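Local coordinates for protein ICChI, a glycosylated chitinase (Ipomoea carnea, PDB 6IDN) that probably hydrolyses the beta-1,4 linkages of chitin as a family 18 glycoside hydrolase, and also has lysozyme activity, at residues F230-L241 with Y264-V272; A157-Y165 with S201-I209. All coordinates share one frame; numbering follows the deposited sequence.

Contact 1 (F230-L241 with Y264-V272). With CA (calcium ion), chain E.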
loop_
_atom_site.group_PDB
_atom_site.type_symbol
_atom_site.label_atom_id
_atom_site.label_comp_id
_atom_site.label_asym_id
_atom_site.label_seq_id
_atom_site.Cartn_x
_atom_site.Cartn_y
_atom_site.Cartn_z
ATOM N N PHE A 230 -1.197 -1.602 -17.877
ATOM C CA PHE A 230 -2.602 -1.204 -17.902
ATOM C C PHE A 230 -3.434 -2.235 -18.653
ATOM O O PHE A 230 -3.031 -2.727 -19.713
ATOM C CB PHE A 230 -2.772 0.174 -18.556
ATOM C CG PHE A 230 -4.208 0.618 -18.654
ATOM C CD1 PHE A 230 -4.889 1.065 -17.526
ATOM C CD2 PHE A 230 -4.887 0.567 -19.868
ATOM C CE1 PHE A 230 -6.212 1.449 -17.618
ATOM C CE2 PHE A 230 -6.202 0.952 -19.963
ATOM C CZ PHE A 230 -6.864 1.393 -18.822
ATOM N N ILE A 231 -4.605 -2.553 -18.094
ATOM C CA ILE A 231 -5.588 -3.451 -18.701
ATOM C C ILE A 231 -6.863 -2.639 -18.902
ATOM O O ILE A 231 -7.401 -2.090 -17.934
ATOM C CB ILE A 231 -5.867 -4.676 -17.813
ATOM C CG1 ILE A 231 -4.560 -5.318 -17.341
ATOM C CG2 ILE A 231 -6.724 -5.720 -18.551
ATOM C CD1 ILE A 231 -4.777 -6.526 -16.395
ATOM N N GLU A 232 -7.341 -2.550 -20.141
ATOM C CA GLU A 232 -8.600 -1.859 -20.380
ATOM C C GLU A 232 -9.693 -2.513 -19.544
ATOM O O GLU A 232 -9.683 -3.730 -19.332
ATOM C CB GLU A 232 -8.945 -1.883 -21.870
ATOM C CG GLU A 232 -10.149 -1.057 -22.249
ATOM C CD GLU A 232 -11.429 -1.856 -22.171
ATOM O OE1 GLU A 232 -11.349 -3.087 -22.381
ATOM O OE2 GLU A 232 -12.504 -1.263 -21.910
ATOM N N ALA A 233 -10.619 -1.693 -19.039
ATOM C CA ALA A 233 -11.563 -2.163 -18.028
ATOM C C ALA A 233 -12.348 -3.386 -18.505
ATOM O O ALA A 233 -12.505 -4.358 -17.752
ATOM C CB ALA A 233 -12.509 -1.025 -17.638
ATOM N N ASP A 234 -12.825 -3.372 -19.751
ATOM C CA ASP A 234 -13.643 -4.488 -20.225
ATOM C C ASP A 234 -12.828 -5.776 -20.310
ATOM O O ASP A 234 -13.340 -6.866 -20.016
ATOM C CB ASP A 234 -14.275 -4.132 -21.567
ATOM C CG ASP A 234 -15.412 -3.139 -21.414
ATOM O OD1 ASP A 234 -16.094 -3.173 -20.366
ATOM O OD2 ASP A 234 -15.629 -2.329 -22.335
ATOM N N ASP A 235 -11.553 -5.670 -20.693
ATOM C CA ASP A 235 -10.681 -6.841 -20.711
ATOM C C ASP A 235 -10.424 -7.363 -19.307
ATOM O O ASP A 235 -10.339 -8.578 -19.096
ATOM C CB ASP A 235 -9.348 -6.500 -21.370
ATOM C CG ASP A 235 -9.437 -6.373 -22.882
ATOM O OD1 ASP A 235 -10.508 -6.594 -23.504
ATOM O OD2 ASP A 235 -8.395 -6.026 -23.454
ATOM N N LEU A 236 -10.213 -6.463 -18.344
ATOM C CA LEU A 236 -10.044 -6.909 -16.966
ATOM C C LEU A 236 -11.263 -7.699 -16.511
ATOM O O LEU A 236 -11.145 -8.784 -15.925
ATOM C CB LEU A 236 -9.810 -5.702 -16.052
ATOM C CG LEU A 236 -9.595 -6.034 -14.582
ATOM C CD1 LEU A 236 -8.241 -6.719 -14.414
ATOM C CD2 LEU A 236 -9.669 -4.784 -13.720
ATOM N N ILE A 237 -12.447 -7.168 -16.796
ATOM C CA ILE A 237 -13.688 -7.793 -16.347
ATOM C C ILE A 237 -13.891 -9.144 -17.013
ATOM O O ILE A 237 -14.394 -10.088 -16.387
ATOM C CB ILE A 237 -14.861 -6.835 -16.610
ATOM C CG1 ILE A 237 -14.760 -5.624 -15.684
ATOM C CG2 ILE A 237 -16.196 -7.555 -16.453
ATOM C CD1 ILE A 237 -15.565 -4.424 -16.175
ATOM N N SER A 238 -13.523 -9.265 -18.289
ATOM C CA SER A 238 -13.848 -10.486 -19.012
ATOM C C SER A 238 -12.733 -11.520 -18.988
ATOM O O SER A 238 -13.021 -12.715 -19.089
ATOM C CB SER A 238 -14.224 -10.172 -20.463
ATOM O OG SER A 238 -13.114 -9.641 -21.157
ATOM N N GLU A 239 -11.472 -11.103 -18.866
ATOM C CA GLU A 239 -10.346 -12.026 -18.982
ATOM C C GLU A 239 -9.650 -12.344 -17.671
ATOM O O GLU A 239 -9.022 -13.399 -17.576
ATOM C CB GLU A 239 -9.281 -11.464 -19.932
ATOM C CG GLU A 239 -9.788 -11.203 -21.329
ATOM C CD GLU A 239 -8.873 -10.318 -22.141
ATOM O OE1 GLU A 239 -7.660 -10.284 -21.833
ATOM O OE2 GLU A 239 -9.363 -9.684 -23.107
ATOM N N VAL A 240 -9.694 -11.451 -16.679
ATOM C CA VAL A 240 -8.827 -11.598 -15.515
ATOM C C VAL A 240 -9.620 -11.810 -14.232
ATOM O O VAL A 240 -9.411 -12.803 -13.523
ATOM C CB VAL A 240 -7.904 -10.376 -15.381
ATOM C CG1 VAL A 240 -7.104 -10.454 -14.075
ATOM C CG2 VAL A 240 -6.986 -10.298 -16.580
ATOM N N LEU A 241 -10.514 -10.875 -13.909
ATOM C CA LEU A 241 -11.259 -10.965 -12.651
ATOM C C LEU A 241 -11.932 -12.315 -12.428
ATOM O O LEU A 241 -11.774 -12.876 -11.333
ATOM C CB LEU A 241 -12.276 -9.816 -12.563
ATOM C CG LEU A 241 -11.629 -8.449 -12.295
ATOM C CD1 LEU A 241 -12.669 -7.353 -12.259
ATOM C CD2 LEU A 241 -10.848 -8.464 -10.998
ATOM N N TYR A 264 -11.619 4.595 -13.826
ATOM C CA TYR A 264 -11.294 3.174 -13.885
ATOM C C TYR A 264 -11.996 2.407 -12.775
ATOM O O TYR A 264 -12.692 1.420 -13.041
ATOM C CB TYR A 264 -9.780 2.977 -13.814
ATOM C CG TYR A 264 -9.288 1.600 -14.232
ATOM C CD1 TYR A 264 -9.413 1.166 -15.543
ATOM C CD2 TYR A 264 -8.687 0.744 -13.309
ATOM C CE1 TYR A 264 -8.948 -0.081 -15.934
ATOM C CE2 TYR A 264 -8.223 -0.511 -13.697
ATOM C CZ TYR A 264 -8.358 -0.911 -15.004
ATOM O OH TYR A 264 -7.889 -2.155 -15.401
ATOM N N SER A 265 -11.859 2.855 -11.519
ATOM C CA SER A 265 -12.503 2.123 -10.431
ATOM C C SER A 265 -14.021 2.146 -10.561
ATOM O O SER A 265 -14.690 1.173 -10.202
ATOM C CB SER A 265 -12.062 2.672 -9.066
ATOM O OG SER A 265 -12.379 4.048 -8.930
ATOM N N SER A 266 -14.585 3.246 -11.066
ATOM C CA SER A 266 -16.028 3.282 -11.274
ATOM C C SER A 266 -16.454 2.230 -12.290
ATOM O O SER A 266 -17.522 1.621 -12.156
ATOM C CB SER A 266 -16.467 4.675 -11.726
ATOM O OG SER A 266 -16.322 5.633 -10.690
ATOM N N LYS A 267 -15.623 1.993 -13.306
ATOM C CA LYS A 267 -15.969 1.025 -14.342
ATOM C C LYS A 267 -15.830 -0.414 -13.857
ATOM O O LYS A 267 -16.548 -1.295 -14.342
ATOM C CB LYS A 267 -15.083 1.224 -15.578
ATOM C CG LYS A 267 -15.399 2.427 -16.437
ATOM C CD LYS A 267 -14.334 2.585 -17.525
ATOM C CE LYS A 267 -14.505 3.871 -18.304
ATOM N NZ LYS A 267 -15.782 3.852 -19.050
ATOM N N ILE A 268 -14.914 -0.686 -12.928
ATOM C CA ILE A 268 -14.644 -2.067 -12.539
ATOM C C ILE A 268 -15.281 -2.464 -11.209
ATOM O O ILE A 268 -15.435 -3.669 -10.953
ATOM C CB ILE A 268 -13.123 -2.362 -12.503
ATOM C CG1 ILE A 268 -12.437 -1.601 -11.355
ATOM C CG2 ILE A 268 -12.491 -2.038 -13.848
ATOM C CD1 ILE A 268 -10.982 -2.019 -11.140
ATOM N N LYS A 269 -15.671 -1.508 -10.367
ATOM C CA LYS A 269 -16.064 -1.858 -9.001
ATOM C C LYS A 269 -17.143 -2.932 -8.918
ATOM O O LYS A 269 -16.974 -3.867 -8.117
ATOM C CB LYS A 269 -16.504 -0.611 -8.220
ATOM C CG LYS A 269 -16.771 -0.913 -6.732
ATOM C CD LYS A 269 -16.554 0.296 -5.840
ATOM C CE LYS A 269 -16.668 -0.062 -4.355
ATOM N NZ LYS A 269 -15.423 -0.682 -3.766
ATOM N N PRO A 270 -18.230 -2.894 -9.700
ATOM C CA PRO A 270 -19.245 -3.951 -9.561
ATOM C C PRO A 270 -18.700 -5.353 -9.778
ATOM O O PRO A 270 -19.244 -6.309 -9.212
ATOM C CB PRO A 270 -20.292 -3.578 -10.626
ATOM C CG PRO A 270 -20.091 -2.140 -10.870
ATOM C CD PRO A 270 -18.632 -1.880 -10.692
ATOM N N ASP A 271 -17.634 -5.510 -10.562
ATOM C CA ASP A 271 -17.072 -6.821 -10.856
ATOM C C ASP A 271 -15.895 -7.186 -9.964
ATOM O O ASP A 271 -15.395 -8.314 -10.058
ATOM C CB ASP A 271 -16.642 -6.884 -12.327
ATOM C CG ASP A 271 -17.832 -6.873 -13.271
ATOM O OD1 ASP A 271 -18.564 -7.883 -13.317
ATOM O OD2 ASP A 271 -18.052 -5.855 -13.958
ATOM N N VAL A 272 -15.449 -6.276 -9.106
ATOM C CA VAL A 272 -14.320 -6.562 -8.224
ATOM C C VAL A 272 -14.795 -7.406 -7.049
ATOM O O VAL A 272 -15.930 -7.254 -6.589
ATOM C CB VAL A 272 -13.640 -5.259 -7.753
ATOM C CG1 VAL A 272 -12.745 -5.506 -6.534
ATOM C CG2 VAL A 272 -12.837 -4.660 -8.891
ATOM O OXT VAL A 272 -14.068 -8.270 -6.544
HETATM CA CA CA E . -8.022 -6.610 -25.570
HETATM O O HOH W 1 -5.023 -1.610 -15.291
HETATM O O HOH W 2 -10.186 -6.279 -25.988
HETATM O O HOH W 3 -16.430 -10.329 -14.566
#
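Tyr-264 meets Ile-231 because its CG lies anti to the backbone N (chi1 -164°), which brings the phenol, and with it the hydroxyl, to the loop ahead of helix 233-241. There the hydroxyl donates to the carbonyl O of Ile-231, with OH and O 2.6 Å apart and the donor tilted 16° from the carbonyl plane. A water bridges the same hydroxyl to the amide of Ile-231, accepting from N and donating to OH, so one hydroxyl holds the Ile-231 carbonyl directly and its amide through the water. Phe-230 lies obliquely against the phenol ring, planes at 48°, its CE1 3.6 Å from CE1 of Tyr-264. CD2 of Leu-236 approaches the Tyr-264 OH at 3.6 Å and also packs on CG2 of Ile-268, which in turn reaches CB of Ala-233 at 3.9 Å. A phenylalanine in place of Tyr-264 would probably keep much of this packing but leave the carbonyl of Ile-231 and the bridging water without their shared mate. Farther along, the side chains of Ile-237 and Asp-271 cross at about a right angle, CG2 of Ile-237 lying 3.5 Å from OD2 of Asp-271, and CD1 of Leu-241 touches the Asp-271 carbonyl O. On another side of helix 233-241, Asp-235 binds a calcium ion through OD2, while the Glu-232 carboxylate caps the helix N terminus. The contact is thus mainly apolar packing, with the Asp-271 carboxylate at its margin, and its directional grip, one direct hydrogen bond and one water bridge, is concentrated on the loop ahead of helix 233-241.

Contact 2 (A157-Y165 with S201-I209); sequences APACEFPDY and SWNNDWSTI
Hydrogen bonding between Trp-206 and Cys-160 supplies the directional part of this contact. The indole NE1 donates to the carbonyl O of Cys-160 at 2.8 Å, nearly straight at 168°; the acceptor lies in the indole plane, whereas the donor stands above the carbonyl plane. A water donates to that same carbonyl and to OD2 of Asp-205 and hydrogen-bonds OG of Ser-201, knitting the loop to the last turns of helix 196-206.

Aromatic packing comes next. Phe-162 turns its edge to the six-membered ring of Trp-206 in a T-shaped pair, planes at 90° and centroids 4.9 Å apart, with CD2 set over the indole face. With chi1 at -177°, the ring extends away from its own backbone N and crosses Asp-205 obliquely, the carbonyl O of Asp-205 sitting over one face of the ring; that oxygen is also taken by the backbone N and OG1 of Thr-208. CB of Phe-162 and CB of Asp-205 make a close carbon-carbon contact at 3.5 Å.

Apolar contacts close the rest. CG of Pro-158 meets the indole at CH2, 3.6 Å away, and CG2 of Ile-209 touches the edge of the Phe-162 ring at CE2, 3.7 Å.

Phe-162 also touches a bound N-acetylglucosamine, so the ring forms part of a glycan pocket and probably helps to hold the sugar. The loop follows strand 153-156 of the TIM barrel and is tied by the Cys-160 to Cys-189 disulfide; Trp-206 rests on Val-181 of strand 178-182, Pro-158 reaches Ile-171 of helix 168-171, and Ile-209 touches both Ile-171 and Leu-214 of strand 213-219.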
loop_
_atom_site.group_PDB
_atom_site.type_symbol
_atom_site.label_atom_id
_atom_site.label_comp_id
_atom_site.label_asym_id
_atom_site.label_seq_id
_atom_site.Cartn_x
_atom_site.Cartn_y
_atom_site.Cartn_z
ATOM N N ALA A 157 3.549 -4.418 -0.936
ATOM C CA ALA A 157 3.357 -4.081 -2.347
ATOM C C ALA A 157 4.536 -4.560 -3.191
ATOM O O ALA A 157 5.271 -3.752 -3.777
ATOM C CB ALA A 157 3.152 -2.567 -2.515
ATOM N N PRO A 158 4.728 -5.870 -3.298
ATOM C CA PRO A 158 5.809 -6.379 -4.149
ATOM C C PRO A 158 5.481 -6.205 -5.623
ATOM O O PRO A 158 4.329 -6.082 -6.024
ATOM C CB PRO A 158 5.874 -7.865 -3.785
ATOM C CG PRO A 158 4.416 -8.217 -3.484
ATOM C CD PRO A 158 3.876 -6.959 -2.777
ATOM N N ALA A 159 6.529 -6.247 -6.446
ATOM C CA ALA A 159 6.329 -6.337 -7.885
ATOM C C ALA A 159 6.037 -7.786 -8.264
ATOM O O ALA A 159 6.212 -8.711 -7.468
ATOM C CB ALA A 159 7.553 -5.800 -8.625
ATOM N N CYS A 160 5.582 -8.004 -9.504
ATOM C CA CYS A 160 4.993 -9.305 -9.802
ATOM C C CYS A 160 6.000 -10.429 -10.015
ATOM O O CYS A 160 5.590 -11.592 -9.994
ATOM C CB CYS A 160 4.056 -9.231 -11.017
ATOM S SG CYS A 160 4.696 -8.491 -12.567
ATOM N N GLU A 161 7.287 -10.142 -10.242
ATOM C CA GLU A 161 8.252 -11.217 -10.486
ATOM C C GLU A 161 8.592 -11.863 -9.148
ATOM O O GLU A 161 9.162 -11.220 -8.264
ATOM C CB GLU A 161 9.500 -10.696 -11.200
ATOM C CG GLU A 161 10.304 -11.780 -11.889
ATOM C CD GLU A 161 11.271 -11.246 -12.924
ATOM O OE1 GLU A 161 11.368 -10.008 -13.097
ATOM O OE2 GLU A 161 11.950 -12.079 -13.555
ATOM N N PHE A 162 8.207 -13.120 -8.986
ATOM C CA PHE A 162 8.318 -13.848 -7.733
ATOM C C PHE A 162 9.617 -14.648 -7.698
ATOM O O PHE A 162 9.978 -15.295 -8.692
ATOM C CB PHE A 162 7.122 -14.794 -7.574
ATOM C CG PHE A 162 7.101 -15.549 -6.271
ATOM C CD1 PHE A 162 7.826 -16.724 -6.132
ATOM C CD2 PHE A 162 6.369 -15.083 -5.194
ATOM C CE1 PHE A 162 7.820 -17.433 -4.937
ATOM C CE2 PHE A 162 6.349 -15.778 -3.997
ATOM C CZ PHE A 162 7.081 -16.960 -3.868
ATOM N N PRO A 163 10.357 -14.636 -6.577
ATOM C CA PRO A 163 10.098 -13.878 -5.351
ATOM C C PRO A 163 10.614 -12.448 -5.467
ATOM O O PRO A 163 11.562 -12.219 -6.224
ATOM C CB PRO A 163 10.868 -14.669 -4.292
ATOM C CG PRO A 163 12.016 -15.262 -5.041
ATOM C CD PRO A 163 11.514 -15.545 -6.439
ATOM N N ASP A 164 9.983 -11.514 -4.751
ATOM C CA ASP A 164 10.376 -10.112 -4.785
ATOM C C ASP A 164 11.607 -9.896 -3.913
ATOM O O ASP A 164 11.609 -10.249 -2.731
ATOM C CB ASP A 164 9.214 -9.245 -4.292
ATOM C CG ASP A 164 9.516 -7.778 -4.377
ATOM O OD1 ASP A 164 9.261 -7.182 -5.444
ATOM O OD2 ASP A 164 10.032 -7.221 -3.389
ATOM N N TYR A 165 12.668 -9.320 -4.496
ATOM C CA TYR A 165 13.904 -9.114 -3.741
ATOM C C TYR A 165 13.646 -8.352 -2.451
ATOM O O TYR A 165 14.132 -8.735 -1.380
ATOM C CB TYR A 165 14.946 -8.359 -4.576
ATOM C CG TYR A 165 16.039 -7.705 -3.725
ATOM C CD1 TYR A 165 17.045 -8.465 -3.136
ATOM C CD2 TYR A 165 16.060 -6.331 -3.505
ATOM C CE1 TYR A 165 18.038 -7.873 -2.349
ATOM C CE2 TYR A 165 17.055 -5.732 -2.722
ATOM C CZ TYR A 165 18.037 -6.507 -2.145
ATOM O OH TYR A 165 19.029 -5.907 -1.373
ATOM N N SER A 201 1.709 -16.192 -13.099
ATOM C CA SER A 201 2.336 -15.631 -11.907
ATOM C C SER A 201 1.393 -15.696 -10.712
ATOM O O SER A 201 1.765 -16.162 -9.628
ATOM C CB SER A 201 2.748 -14.182 -12.177
ATOM O OG SER A 201 3.299 -13.584 -11.020
ATOM N N TRP A 202 0.163 -15.212 -10.897
ATOM C CA TRP A 202 -0.827 -15.253 -9.822
ATOM C C TRP A 202 -1.043 -16.680 -9.314
ATOM O O TRP A 202 -0.895 -16.953 -8.115
ATOM C CB TRP A 202 -2.135 -14.646 -10.329
ATOM C CG TRP A 202 -3.256 -14.630 -9.345
ATOM C CD1 TRP A 202 -4.127 -15.642 -9.094
ATOM C CD2 TRP A 202 -3.647 -13.539 -8.492
ATOM N NE1 TRP A 202 -5.031 -15.261 -8.132
ATOM C CE2 TRP A 202 -4.769 -13.970 -7.756
ATOM C CE3 TRP A 202 -3.159 -12.242 -8.286
ATOM C CZ2 TRP A 202 -5.417 -13.153 -6.817
ATOM C CZ3 TRP A 202 -3.812 -11.418 -7.355
ATOM C CH2 TRP A 202 -4.923 -11.881 -6.637
ATOM N N ASN A 203 -1.359 -17.610 -10.223
ATOM C CA ASN A 203 -1.788 -18.951 -9.821
ATOM C C ASN A 203 -0.634 -19.813 -9.330
ATOM O O ASN A 203 -0.820 -20.648 -8.434
ATOM C CB ASN A 203 -2.459 -19.666 -10.992
ATOM C CG ASN A 203 -3.837 -19.151 -11.281
ATOM O OD1 ASN A 203 -4.574 -18.759 -10.369
ATOM N ND2 ASN A 203 -4.215 -19.172 -12.561
ATOM N N ASN A 204 0.549 -19.649 -9.907
ATOM C CA ASN A 204 1.643 -20.567 -9.620
ATOM C C ASN A 204 2.597 -20.050 -8.560
ATOM O O ASN A 204 3.200 -20.860 -7.841
ATOM C CB ASN A 204 2.426 -20.875 -10.899
ATOM C CG ASN A 204 1.573 -21.559 -11.944
ATOM O OD1 ASN A 204 0.578 -22.200 -11.613
ATOM N ND2 ASN A 204 1.971 -21.459 -13.206
ATOM N N ASP A 205 2.738 -18.731 -8.442
ATOM C CA ASP A 205 3.719 -18.135 -7.549
ATOM C C ASP A 205 3.046 -17.427 -6.383
ATOM O O ASP A 205 3.240 -17.817 -5.230
ATOM C CB ASP A 205 4.623 -17.146 -8.318
ATOM C CG ASP A 205 5.488 -17.827 -9.385
ATOM O OD1 ASP A 205 5.742 -19.048 -9.285
ATOM O OD2 ASP A 205 5.925 -17.127 -10.332
ATOM N N TRP A 206 2.226 -16.412 -6.657
ATOM C CA TRP A 206 1.706 -15.588 -5.573
ATOM C C TRP A 206 0.655 -16.320 -4.751
ATOM O O TRP A 206 0.446 -15.976 -3.579
ATOM C CB TRP A 206 1.174 -14.267 -6.152
ATOM C CG TRP A 206 2.341 -13.445 -6.614
ATOM C CD1 TRP A 206 2.746 -13.232 -7.912
ATOM C CD2 TRP A 206 3.319 -12.822 -5.780
ATOM N NE1 TRP A 206 3.906 -12.483 -7.928
ATOM C CE2 TRP A 206 4.279 -12.223 -6.632
ATOM C CE3 TRP A 206 3.475 -12.697 -4.393
ATOM C CZ2 TRP A 206 5.363 -11.494 -6.138
ATOM C CZ3 TRP A 206 4.558 -11.983 -3.904
ATOM C CH2 TRP A 206 5.491 -11.392 -4.775
ATOM N N SER A 207 0.013 -17.335 -5.331
ATOM C CA SER A 207 -0.897 -18.188 -4.580
ATOM C C SER A 207 -0.204 -18.900 -3.426
ATOM O O SER A 207 -0.880 -19.328 -2.485
ATOM C CB SER A 207 -1.523 -19.220 -5.520
ATOM O OG SER A 207 -0.556 -20.173 -5.938
ATOM N N THR A 208 1.122 -19.041 -3.474
ATOM C CA THR A 208 1.828 -19.819 -2.465
ATOM C C THR A 208 2.157 -19.025 -1.214
ATOM O O THR A 208 2.578 -19.625 -0.218
ATOM C CB THR A 208 3.126 -20.442 -3.025
ATOM O OG1 THR A 208 4.131 -19.430 -3.235
ATOM C CG2 THR A 208 2.855 -21.206 -4.326
ATOM N N ILE A 209 1.983 -17.707 -1.214
ATOM C CA ILE A 209 2.332 -16.959 -0.015
ATOM C C ILE A 209 1.201 -17.060 1.002
ATOM O O ILE A 209 0.045 -17.333 0.669
ATOM C CB ILE A 209 2.675 -15.493 -0.327
ATOM C CG1 ILE A 209 1.422 -14.680 -0.730
ATOM C CG2 ILE A 209 3.802 -15.443 -1.352
ATOM C CD1 ILE A 209 1.630 -13.165 -0.804
HETATM O O HOH W 4 5.871 -14.468 -10.923
#

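From the N terminus, the chain lays down the early barrel strands before reaching contact 2, where 157-165 leaves strand 153-156 and meets 201-209 after an intervening 35 residues that include helix 168-171 and strand 178-182. Only after this loop has closed does the chain pass through strand 213-219 to 230-241, and contact 1 then closes a shorter loop, holding strand 250-256, at the C-terminal residues 264-272. The two loops are in series, neither nested nor crossed. The centres of the two contacts lie about 21 Å apart, and the contacts do not touch. Contact 2 joins a loop to a helix, contact 1 the last two helices: successive ties in the later half of one TIM barrel.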